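Local coordinates for protein nucleoporin NUP82 (Saccharomyces cerevisiae, PDB 3PBP) that serves as a structural component of the nuclear pore complex and binds NUP116 through a region that makes up most of this N-terminal domain, at residues Ile42-Asn47 / Tyr54-Phe59; Glu92-Tyr97 / Asp107-Phe112; Ser323-Phe328 / Ile351-Leu356; Phe386-Ser391 / Glu411-Asp416. The protein carries 1 engineered substitution. One frame throughout, in Å; residues are numbered along the deposited sequence.

Contact 1 of 4, residues Ile42-Asn47 / Tyr54-Phe59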
# COMPACT_ATOMS: atom_id res chain seq x y z
N ILE A 42 15.29 11.90 25.11
CA ILE A 42 14.35 12.57 25.99
C ILE A 42 13.26 13.21 25.14
O ILE A 42 13.53 13.81 24.09
CB ILE A 42 15.01 13.70 26.83
CG1 ILE A 42 16.26 13.17 27.55
CG2 ILE A 42 13.99 14.23 27.85
CD1 ILE A 42 17.07 14.25 28.22
N ILE A 43 12.01 13.07 25.59
CA ILE A 43 10.88 13.65 24.89
C ILE A 43 10.54 14.98 25.55
O ILE A 43 10.37 15.06 26.76
CB ILE A 43 9.63 12.75 24.97
CG1 ILE A 43 9.94 11.36 24.42
CG2 ILE A 43 8.49 13.40 24.20
CD1 ILE A 43 8.80 10.34 24.60
N ARG A 44 10.46 16.02 24.74
CA ARG A 44 10.07 17.33 25.25
C ARG A 44 8.74 17.66 24.57
O ARG A 44 8.59 17.49 23.36
CB ARG A 44 11.09 18.39 24.89
CG ARG A 44 12.34 18.32 25.70
CD ARG A 44 13.22 19.51 25.38
NE ARG A 44 14.49 19.44 26.10
CZ ARG A 44 15.51 20.27 25.92
NH1 ARG A 44 15.43 21.25 25.03
NH2 ARG A 44 16.63 20.11 26.62
N TRP A 45 7.76 18.12 25.34
CA TRP A 45 6.47 18.46 24.77
C TRP A 45 6.02 19.79 25.35
O TRP A 45 6.16 20.03 26.54
CB TRP A 45 5.45 17.35 25.05
CG TRP A 45 5.11 17.12 26.50
CD1 TRP A 45 4.04 17.63 27.19
CD2 TRP A 45 5.80 16.27 27.42
NE1 TRP A 45 4.02 17.14 28.47
CE2 TRP A 45 5.08 16.30 28.64
CE3 TRP A 45 6.95 15.47 27.33
CZ2 TRP A 45 5.48 15.57 29.77
CZ3 TRP A 45 7.35 14.74 28.46
CH2 TRP A 45 6.61 14.80 29.65
N TYR A 46 5.48 20.65 24.51
CA TYR A 46 5.05 21.95 24.98
C TYR A 46 3.82 22.40 24.22
O TYR A 46 3.81 22.39 22.99
CB TYR A 46 6.19 22.94 24.79
CG TYR A 46 5.88 24.40 24.98
CD1 TYR A 46 5.69 24.95 26.25
CD2 TYR A 46 5.84 25.25 23.89
CE1 TYR A 46 5.49 26.32 26.42
CE2 TYR A 46 5.64 26.62 24.04
CZ TYR A 46 5.46 27.15 25.31
OH TYR A 46 5.27 28.51 25.43
N ASN A 47 2.78 22.77 24.96
CA ASN A 47 1.57 23.26 24.32
C ASN A 47 1.64 24.78 24.29
O ASN A 47 1.52 25.46 25.31
CB ASN A 47 0.31 22.82 25.07
CG ASN A 47 -0.95 23.27 24.38
OD1 ASN A 47 -1.14 24.46 24.15
ND2 ASN A 47 -1.81 22.32 24.04
N TYR A 54 8.01 23.82 29.25
CA TYR A 54 7.90 22.56 28.54
C TYR A 54 8.17 21.44 29.55
O TYR A 54 8.58 21.71 30.68
CB TYR A 54 8.90 22.50 27.38
CG TYR A 54 10.35 22.36 27.77
CD1 TYR A 54 10.86 21.13 28.22
CD2 TYR A 54 11.22 23.44 27.69
CE1 TYR A 54 12.20 21.00 28.58
CE2 TYR A 54 12.56 23.32 28.04
CZ TYR A 54 13.04 22.11 28.48
OH TYR A 54 14.37 22.00 28.80
N HIS A 55 7.94 20.20 29.16
CA HIS A 55 8.16 19.11 30.07
C HIS A 55 8.99 18.04 29.41
O HIS A 55 9.15 18.04 28.20
CB HIS A 55 6.83 18.56 30.56
CG HIS A 55 5.91 19.62 31.08
ND1 HIS A 55 5.26 20.51 30.25
CD2 HIS A 55 5.60 19.99 32.34
CE1 HIS A 55 4.58 21.38 30.98
NE2 HIS A 55 4.77 21.09 32.25
N SER A 56 9.54 17.13 30.21
CA SER A 56 10.40 16.07 29.69
C SER A 56 10.16 14.69 30.29
O SER A 56 9.62 14.54 31.39
CB SER A 56 11.85 16.43 29.91
OG SER A 56 12.11 17.69 29.35
N LEU A 57 10.58 13.69 29.53
CA LEU A 57 10.46 12.30 29.94
C LEU A 57 11.61 11.57 29.29
O LEU A 57 11.52 11.19 28.13
CB LEU A 57 9.14 11.70 29.48
CG LEU A 57 9.06 10.19 29.74
CD1 LEU A 57 9.18 9.95 31.24
CD2 LEU A 57 7.76 9.63 29.18
N ASN A 58 12.69 11.39 30.04
CA ASN A 58 13.86 10.69 29.55
C ASN A 58 13.54 9.22 29.44
O ASN A 58 13.11 8.60 30.42
CB ASN A 58 15.03 10.89 30.52
CG ASN A 58 16.30 10.28 30.01
OD1 ASN A 58 16.41 9.06 29.88
ND2 ASN A 58 17.28 11.13 29.70
N PHE A 59 13.73 8.65 28.26
CA PHE A 59 13.42 7.24 28.05
C PHE A 59 14.63 6.36 27.77
O PHE A 59 14.47 5.22 27.33
CB PHE A 59 12.37 7.08 26.94
CG PHE A 59 12.78 7.67 25.62
CD1 PHE A 59 13.55 6.93 24.72
CD2 PHE A 59 12.39 8.96 25.26
CE1 PHE A 59 13.92 7.47 23.48
CE2 PHE A 59 12.76 9.51 24.02
CZ PHE A 59 13.53 8.77 23.14
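The indole of Trp45 carries the CB of His55 on one face, 3.4 Å from CE2, and meets the backbone N of Leu57 at its edge. The indole and the His55 imidazole are nearly parallel but slid so far apart that they barely overlap, which leaves the methylene of His55 to make the CH-pi contact. At the edge of the imidazole lies Trp45 O. The hydroxyl of Tyr54 sits over the centre of the Arg44 guanidinium, OH to CZ 3.5 Å, with guanidinium and ring planes 26° apart; Arg44 NH1 is held beyond this pair by the carbonyls of Ile12 and Gln14. Phe59 brings CE2 obliquely to within 3.4 Å of Ile43 CG1.

These side chains decorate a beta hairpin, the third and fourth strands of a four-stranded antiparallel blade in the beta-propeller, 55-58 at its edge. Ile43 with Leu57 and Trp45 with His55 are hydrogen-bonded pairs, Trp45 N reaching His55 O at 3.2 Å and His55 N reaching Trp45 O at 3.2 Å. With chi1 at 65°, Trp45 CG stands between its own N and carbonyl carbon, and this swings the indole across to the neighbouring strand, where CZ3 touches Leu57 CB at 3.7 Å. A serine for this tryptophan would probably leave His55 CB and Leu57 CB without their aromatic cover and open a gap beside Trp95, whose ring meets the indole edge-to-face.

Contact 2 of 4, residues Glu92-Tyr97 / Asp107-Phe112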
# COMPACT_ATOMS: atom_id res chain seq x y z
N GLU A 92 3.71 7.04 24.67
CA GLU A 92 2.65 8.01 24.84
C GLU A 92 3.23 9.34 25.31
O GLU A 92 3.88 9.39 26.34
CB GLU A 92 1.65 7.48 25.87
CG GLU A 92 0.40 8.31 26.06
CD GLU A 92 -0.60 7.65 26.98
OE1 GLU A 92 -0.35 7.59 28.20
OE2 GLU A 92 -1.65 7.17 26.48
N VAL A 93 3.02 10.41 24.54
CA VAL A 93 3.51 11.73 24.95
C VAL A 93 2.67 12.09 26.18
O VAL A 93 1.44 12.13 26.11
CB VAL A 93 3.29 12.77 23.85
CG1 VAL A 93 3.68 14.13 24.36
CG2 VAL A 93 4.10 12.42 22.64
N PRO A 94 3.32 12.34 27.32
CA PRO A 94 2.66 12.68 28.59
C PRO A 94 1.91 14.01 28.66
O PRO A 94 2.06 14.75 29.62
CB PRO A 94 3.79 12.62 29.61
CG PRO A 94 4.87 11.82 28.91
CD PRO A 94 4.78 12.32 27.51
N TRP A 95 1.09 14.31 27.66
CA TRP A 95 0.34 15.55 27.68
C TRP A 95 -0.51 15.55 28.93
O TRP A 95 -1.21 14.58 29.21
CB TRP A 95 -0.60 15.66 26.47
CG TRP A 95 0.07 15.70 25.14
CD1 TRP A 95 0.03 14.73 24.18
CD2 TRP A 95 0.85 16.77 24.61
NE1 TRP A 95 0.75 15.14 23.08
CE2 TRP A 95 1.26 16.38 23.31
CE3 TRP A 95 1.25 18.02 25.11
CZ2 TRP A 95 2.04 17.20 22.50
CZ3 TRP A 95 2.03 18.83 24.30
CH2 TRP A 95 2.42 18.42 23.01
N GLY A 96 -0.45 16.63 29.71
CA GLY A 96 -1.27 16.68 30.90
C GLY A 96 -0.51 16.40 32.18
O GLY A 96 -0.91 16.85 33.25
N TYR A 97 0.57 15.63 32.07
CA TYR A 97 1.41 15.34 33.22
C TYR A 97 2.42 16.47 33.26
O TYR A 97 2.71 17.08 32.22
CB TYR A 97 2.12 14.02 33.05
CG TYR A 97 1.19 12.85 32.91
CD1 TYR A 97 0.53 12.60 31.71
CD2 TYR A 97 0.92 12.03 33.99
CE1 TYR A 97 -0.37 11.54 31.59
CE2 TYR A 97 0.03 10.97 33.89
CZ TYR A 97 -0.61 10.74 32.69
OH TYR A 97 -1.51 9.70 32.58
N ASP A 107 6.97 4.26 33.24
CA ASP A 107 6.91 3.02 32.48
C ASP A 107 5.52 2.90 31.89
O ASP A 107 5.30 2.14 30.94
CB ASP A 107 7.20 1.82 33.38
CG ASP A 107 8.60 1.86 33.96
OD1 ASP A 107 9.33 2.83 33.68
OD2 ASP A 107 8.97 0.91 34.70
N ALA A 108 4.59 3.64 32.47
CA ALA A 108 3.21 3.64 32.00
C ALA A 108 3.15 4.18 30.57
O ALA A 108 2.27 3.82 29.80
CB ALA A 108 2.35 4.50 32.91
N PHE A 109 4.11 5.04 30.24
CA PHE A 109 4.18 5.64 28.92
C PHE A 109 4.78 4.75 27.85
O PHE A 109 4.86 5.14 26.68
CB PHE A 109 4.93 6.97 29.01
CG PHE A 109 4.25 7.97 29.89
CD1 PHE A 109 2.90 8.27 29.71
CD2 PHE A 109 4.94 8.59 30.93
CE1 PHE A 109 2.25 9.17 30.54
CE2 PHE A 109 4.30 9.49 31.76
CZ PHE A 109 2.95 9.78 31.56
N GLN A 110 5.22 3.56 28.24
CA GLN A 110 5.77 2.61 27.29
C GLN A 110 4.55 1.77 27.00
O GLN A 110 4.16 0.91 27.79
CB GLN A 110 6.89 1.78 27.91
CG GLN A 110 8.12 2.58 28.30
CD GLN A 110 8.69 3.41 27.15
OE1 GLN A 110 9.05 2.89 26.08
NE2 GLN A 110 8.80 4.73 27.37
N ILE A 111 3.94 2.01 25.85
CA ILE A 111 2.72 1.32 25.49
C ILE A 111 2.80 0.02 24.71
O ILE A 111 1.95 -0.87 24.90
CB ILE A 111 1.81 2.31 24.76
CG1 ILE A 111 1.51 3.47 25.70
CG2 ILE A 111 0.54 1.63 24.30
CD1 ILE A 111 0.62 4.52 25.11
N PHE A 112 3.80 -0.12 23.84
CA PHE A 112 3.90 -1.34 23.03
C PHE A 112 5.30 -1.59 22.52
O PHE A 112 6.05 -0.64 22.24
CB PHE A 112 2.94 -1.21 21.84
CG PHE A 112 3.07 -2.30 20.81
CD1 PHE A 112 2.33 -3.48 20.92
CD2 PHE A 112 3.91 -2.13 19.71
CE1 PHE A 112 2.42 -4.46 19.95
CE2 PHE A 112 4.00 -3.11 18.74
CZ PHE A 112 3.25 -4.29 18.86
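Phe109 drives its ring edge into the face of Tyr97 while Pro94 lies over one face of Phe109, and these contacts fasten the loop leaving strand 87-92 to the turn that leads into strand 110-115. The two are the third and fourth strands of a second four-stranded antiparallel blade of the propeller, 110-115 at its edge, and a classic beta bulge, in which Ile111 and Phe112 both face Val90, follows directly.

The aromatic part is T-shaped: the ring planes stand at 85°, and Phe109 CE1 comes to 3.7 Å from Tyr97 CE1, with CZ poised over the centre of the tyrosine ring. The type II turn from Pro94 to Tyr97 carries the tyrosine round to meet it.

The CH-pi part belongs to Pro94, whose CG lies almost straight above the middle of the Phe109 ring and 3.7 Å from CE2, with CB 3.5 Å from CZ. Leu57 and Val100 also touch Phe109.

Apolar packing continues at Ile111, which lays its CD1 along the aliphatic part of Glu92, next to CB and CG. An extended chain, chi1 -174°, carries the glutamate past this methyl and on to the phenylalanine.

The polar part is small. Glu92 N donates to Phe109 O at 3.0 Å, in the carbonyl plane and on a lone pair. At the other end of the glutamate the carboxylate is turned 63° from the ring plane of Phe109, and OE1 lies at the ring's edge, 3.6 Å from CD1.

Contact 3 of 4, residues Ser323-Phe328 / Ile351-Leu356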
# COMPACT_ATOMS: atom_id res chain seq x y z
N SER A 323 11.00 12.74 -11.69
CA SER A 323 9.70 13.15 -12.20
C SER A 323 8.58 12.84 -11.19
O SER A 323 8.72 11.98 -10.29
CB SER A 323 9.43 12.44 -13.54
OG SER A 323 8.39 13.05 -14.28
N LEU A 324 7.46 13.53 -11.35
CA LEU A 324 6.31 13.38 -10.48
C LEU A 324 5.05 13.28 -11.31
O LEU A 324 4.89 14.04 -12.26
CB LEU A 324 6.19 14.63 -9.60
CG LEU A 324 6.12 14.48 -8.10
CD1 LEU A 324 7.32 13.69 -7.61
CD2 LEU A 324 6.08 15.87 -7.49
N ILE A 325 4.16 12.35 -10.99
CA ILE A 325 2.91 12.28 -11.74
C ILE A 325 1.75 12.44 -10.75
O ILE A 325 1.64 11.70 -9.78
CB ILE A 325 2.74 10.96 -12.56
CG1 ILE A 325 2.63 9.74 -11.65
CG2 ILE A 325 3.89 10.81 -13.51
CD1 ILE A 325 2.20 8.46 -12.39
N LEU A 326 0.92 13.45 -10.99
CA LEU A 326 -0.22 13.72 -10.13
C LEU A 326 -1.40 12.99 -10.73
O LEU A 326 -1.80 13.27 -11.85
CB LEU A 326 -0.46 15.23 -10.07
CG LEU A 326 0.74 16.06 -9.57
CD1 LEU A 326 0.32 17.51 -9.39
CD2 LEU A 326 1.24 15.50 -8.24
N LEU A 327 -1.96 12.04 -9.99
CA LEU A 327 -3.07 11.23 -10.46
C LEU A 327 -4.38 11.52 -9.75
O LEU A 327 -4.39 12.04 -8.64
CB LEU A 327 -2.71 9.76 -10.29
CG LEU A 327 -1.31 9.35 -10.73
CD1 LEU A 327 -1.04 7.88 -10.34
CD2 LEU A 327 -1.17 9.57 -12.21
N PHE A 328 -5.48 11.15 -10.40
CA PHE A 328 -6.83 11.33 -9.88
C PHE A 328 -7.67 10.06 -10.11
O PHE A 328 -7.75 9.55 -11.22
CB PHE A 328 -7.48 12.51 -10.59
CG PHE A 328 -8.93 12.71 -10.25
CD1 PHE A 328 -9.30 13.22 -9.00
CD2 PHE A 328 -9.92 12.36 -11.16
CE1 PHE A 328 -10.66 13.39 -8.67
CE2 PHE A 328 -11.26 12.53 -10.85
CZ PHE A 328 -11.64 13.04 -9.60
N ILE A 351 -3.28 13.76 -14.34
CA ILE A 351 -3.69 15.15 -14.46
C ILE A 351 -2.51 16.02 -14.87
O ILE A 351 -2.66 16.96 -15.65
CB ILE A 351 -4.24 15.69 -13.13
CG1 ILE A 351 -5.60 15.05 -12.84
CG2 ILE A 351 -4.38 17.19 -13.20
CD1 ILE A 351 -6.21 15.47 -11.51
N GLU A 352 -1.33 15.71 -14.35
CA GLU A 352 -0.13 16.46 -14.67
C GLU A 352 1.16 15.71 -14.32
O GLU A 352 1.17 14.79 -13.49
CB GLU A 352 -0.14 17.81 -13.94
CG GLU A 352 1.27 18.35 -13.65
CD GLU A 352 1.28 19.68 -12.95
OE1 GLU A 352 0.54 19.83 -11.95
OE2 GLU A 352 2.03 20.58 -13.40
N ARG A 353 2.25 16.10 -14.98
CA ARG A 353 3.55 15.52 -14.71
C ARG A 353 4.50 16.69 -14.37
O ARG A 353 4.50 17.73 -15.03
CB ARG A 353 4.06 14.75 -15.91
CG ARG A 353 5.35 14.02 -15.61
CD ARG A 353 5.93 13.39 -16.83
NE ARG A 353 7.17 12.71 -16.50
CZ ARG A 353 8.00 12.20 -17.40
NH1 ARG A 353 7.71 12.30 -18.69
NH2 ARG A 353 9.12 11.59 -17.01
N VAL A 354 5.31 16.50 -13.33
CA VAL A 354 6.25 17.53 -12.90
C VAL A 354 7.66 16.97 -12.89
O VAL A 354 7.97 16.06 -12.12
CB VAL A 354 5.90 18.03 -11.47
CG1 VAL A 354 6.92 19.06 -11.01
CG2 VAL A 354 4.50 18.62 -11.46
N LYS A 355 8.52 17.50 -13.76
CA LYS A 355 9.91 17.06 -13.82
C LYS A 355 10.75 18.03 -13.00
O LYS A 355 10.87 19.21 -13.36
CB LYS A 355 10.42 17.02 -15.26
CG LYS A 355 9.63 16.11 -16.18
CD LYS A 355 10.23 16.09 -17.58
CE LYS A 355 9.34 15.31 -18.54
NZ LYS A 355 9.87 15.30 -19.94
N LEU A 356 11.32 17.55 -11.91
CA LEU A 356 12.15 18.38 -11.03
C LEU A 356 13.62 18.17 -11.35
O LEU A 356 14.48 18.87 -10.81
CB LEU A 356 11.87 18.03 -9.56
CG LEU A 356 10.41 18.09 -9.11
CD1 LEU A 356 10.28 17.56 -7.70
CD2 LEU A 356 9.89 19.52 -9.22
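Ser323 OG receives Arg353 NE at 2.6 Å, with an N-H...O angle of 149° and the oxygen tilted slightly from the guanidinium plane; NH2 adds a weak second bond to the same oxygen. The arginine gets there fully extended, CG lying opposite the backbone N at chi1 -174°, so that its chain runs over the strand past Ile325 CG2. On the face that carries Leu324, Val354 packs CB to CB with that leucine, and Leu326 lies beside Glu352, pointing the same way. Phe328 CB meets Ile351 CD1 at the bulge, beyond which the pairing continues from Phe328 to Val349. Between the backbones, Val354 N bonds Leu324 O at 2.7 Å, Leu326 N bonds Glu352 O at 2.8 Å and Ile351 N bonds Leu326 O at 2.9 Å.

Farther out, Asp321 and Glu293 form salt bridges with Arg353 NH2 and NH1 respectively, and Glu293 also binds Lys355 NZ; the CE of this lysine lies over one guanidinium face. A leucine in place of Arg353 would probably leave Asp321 without its cationic mate and Ser323 OG without its two donors. Glu352 OE1 hydrogen-bonds Ser412 OG, next to strand 413-419, while Phe328 and Ile351 also pack against a chain of another protein.

Ile351 and Glu352 both face Leu326, a classic beta bulge between two neighbouring antiparallel inner strands of a propeller blade.

Contact 4 of 4, residues Phe386-Ser391 / Glu411-Asp416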
# COMPACT_ATOMS: atom_id res chain seq x y z
N PHE A 386 -0.48 22.72 -6.09
CA PHE A 386 -1.45 22.57 -7.16
C PHE A 386 -2.87 23.01 -6.84
O PHE A 386 -3.83 22.47 -7.41
CB PHE A 386 -1.44 21.15 -7.72
CG PHE A 386 -1.11 20.09 -6.71
CD1 PHE A 386 -2.09 19.51 -5.93
CD2 PHE A 386 0.19 19.62 -6.59
CE1 PHE A 386 -1.79 18.49 -5.05
CE2 PHE A 386 0.50 18.60 -5.71
CZ PHE A 386 -0.49 18.03 -4.94
N MSE A 387 -3.01 23.99 -5.96
CA MSE A 387 -4.32 24.52 -5.61
C MSE A 387 -4.83 25.46 -6.69
O MSE A 387 -5.98 25.90 -6.65
CB MSE A 387 -4.26 25.25 -4.26
CG MSE A 387 -4.34 24.33 -3.06
SE MSE A 387 -5.97 23.22 -3.06
CE MSE A 387 -7.18 24.45 -2.15
N SER A 388 -3.96 25.76 -7.66
CA SER A 388 -4.28 26.63 -8.78
C SER A 388 -5.45 25.98 -9.50
O SER A 388 -6.46 26.62 -9.78
CB SER A 388 -3.09 26.73 -9.75
OG SER A 388 -1.86 26.76 -9.04
N TRP A 389 -5.30 24.69 -9.78
CA TRP A 389 -6.32 23.92 -10.47
C TRP A 389 -7.15 23.02 -9.56
O TRP A 389 -8.34 22.82 -9.80
CB TRP A 389 -5.70 23.07 -11.58
CG TRP A 389 -4.50 22.27 -11.17
CD1 TRP A 389 -3.20 22.64 -11.27
CD2 TRP A 389 -4.50 20.92 -10.66
NE1 TRP A 389 -2.38 21.61 -10.87
CE2 TRP A 389 -3.15 20.55 -10.49
CE3 TRP A 389 -5.51 20.00 -10.34
CZ2 TRP A 389 -2.78 19.28 -10.01
CZ3 TRP A 389 -5.14 18.75 -9.86
CH2 TRP A 389 -3.79 18.40 -9.70
N ALA A 390 -6.51 22.49 -8.52
CA ALA A 390 -7.20 21.59 -7.60
C ALA A 390 -8.44 22.18 -6.97
O ALA A 390 -9.44 21.49 -6.79
CB ALA A 390 -6.24 21.14 -6.52
N SER A 391 -8.39 23.47 -6.63
CA SER A 391 -9.52 24.14 -6.01
C SER A 391 -10.73 24.17 -6.93
O SER A 391 -11.87 24.04 -6.49
CB SER A 391 -9.14 25.56 -5.60
OG SER A 391 -8.63 26.28 -6.71
N GLU A 411 -1.09 23.33 -14.30
CA GLU A 411 0.32 23.53 -13.99
C GLU A 411 0.42 23.88 -12.52
O GLU A 411 -0.29 24.76 -12.03
CB GLU A 411 0.88 24.68 -14.82
CG GLU A 411 0.77 24.46 -16.32
CD GLU A 411 1.35 25.60 -17.14
OE1 GLU A 411 0.75 26.71 -17.15
OE2 GLU A 411 2.42 25.39 -17.77
N SER A 412 1.29 23.19 -11.80
CA SER A 412 1.45 23.44 -10.38
C SER A 412 2.56 24.44 -10.15
O SER A 412 3.54 24.46 -10.90
CB SER A 412 1.77 22.13 -9.64
OG SER A 412 0.73 21.18 -9.82
N LYS A 413 2.41 25.27 -9.13
CA LYS A 413 3.42 26.26 -8.79
C LYS A 413 4.53 25.58 -8.00
O LYS A 413 4.31 25.07 -6.90
CB LYS A 413 2.81 27.37 -7.93
CG LYS A 413 1.61 28.06 -8.54
CD LYS A 413 0.86 28.87 -7.50
CE LYS A 413 -0.50 29.32 -8.02
NZ LYS A 413 -1.34 29.87 -6.92
N LEU A 414 5.72 25.54 -8.58
CA LEU A 414 6.85 24.93 -7.93
C LEU A 414 7.53 26.03 -7.14
O LEU A 414 7.53 27.19 -7.56
CB LEU A 414 7.81 24.36 -8.98
CG LEU A 414 8.94 23.49 -8.46
CD1 LEU A 414 8.34 22.26 -7.81
CD2 LEU A 414 9.86 23.08 -9.60
N GLU A 415 8.10 25.70 -5.99
CA GLU A 415 8.77 26.72 -5.19
C GLU A 415 9.82 26.17 -4.24
O GLU A 415 9.55 25.25 -3.47
CB GLU A 415 7.75 27.52 -4.38
CG GLU A 415 8.37 28.71 -3.68
CD GLU A 415 7.33 29.63 -3.07
OE1 GLU A 415 6.68 29.22 -2.08
OE2 GLU A 415 7.17 30.75 -3.60
N ASP A 416 11.02 26.74 -4.30
CA ASP A 416 12.11 26.29 -3.44
C ASP A 416 11.92 26.81 -2.02
O ASP A 416 11.91 28.01 -1.77
CB ASP A 416 13.45 26.76 -4.01
CG ASP A 416 13.80 26.07 -5.33
OD1 ASP A 416 14.03 24.84 -5.33
OD2 ASP A 416 13.84 26.76 -6.37
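Ser412 and Trp389 make the close-fitting half of this contact. The indole presents its edge to the serine, and NE1 gives a weak hydrogen bond to OG at 3.3 Å, with an angle of 152° at the hydrogen. The same hydroxyl lies at the edge of the Phe386 ring, 3.6 Å from CD2, and is bonded as well to Glu352, so it has two polar partners, the indole N-H weakly and the Glu352 carboxylate. Glu411 O lies in the indole plane, 3.7 Å from CD1. Trp389 reaches these atoms because chi1, at 49°, sets CG between the backbone N and the carbonyl carbon and so turns the ring edge toward Ser412.

The other half is looser and faces solvent. Here the extended chain of Lys413 runs alongside Ser388, bringing CE rather than the ammonium nearest to OG, with NZ 3.8 Å from that oxygen and no hydrogen bond between them.

Phe386 holds the N-cap position of helix 387-399, just after strand 380-385, to which strand 413-419 is paired antiparallel through Lys413 and Glu415. The helix start therefore rests against this outermost strand of its blade, while Phe386 and Trp389 pack inward on Leu326 and Ile314 of the adjoining blade.

In the fold
Contacts 1 and 2 lie together on one side of the domain and contacts 3 and 4 on another, with about 40 Å between the centres of contacts 1 and 3. Contacts 1, 2 and 4 each involve an outermost strand (55-58, 110-115, 413-419), whereas contact 3 pairs inner strands; contacts 1 and 3 are ladders, contact 2 a loop closed at a strand's start, and contact 4 a helix end against an edge strand. Contact 3 is the most buried and joins backbone pairing to a charge network; the others are partly exposed, and aromatic rings dominate contacts 1 and 2. Leu57 touches Pro94 and Phe109 between those two, whereas a polar link, Glu352 to Ser412, joins contacts 3 and 4.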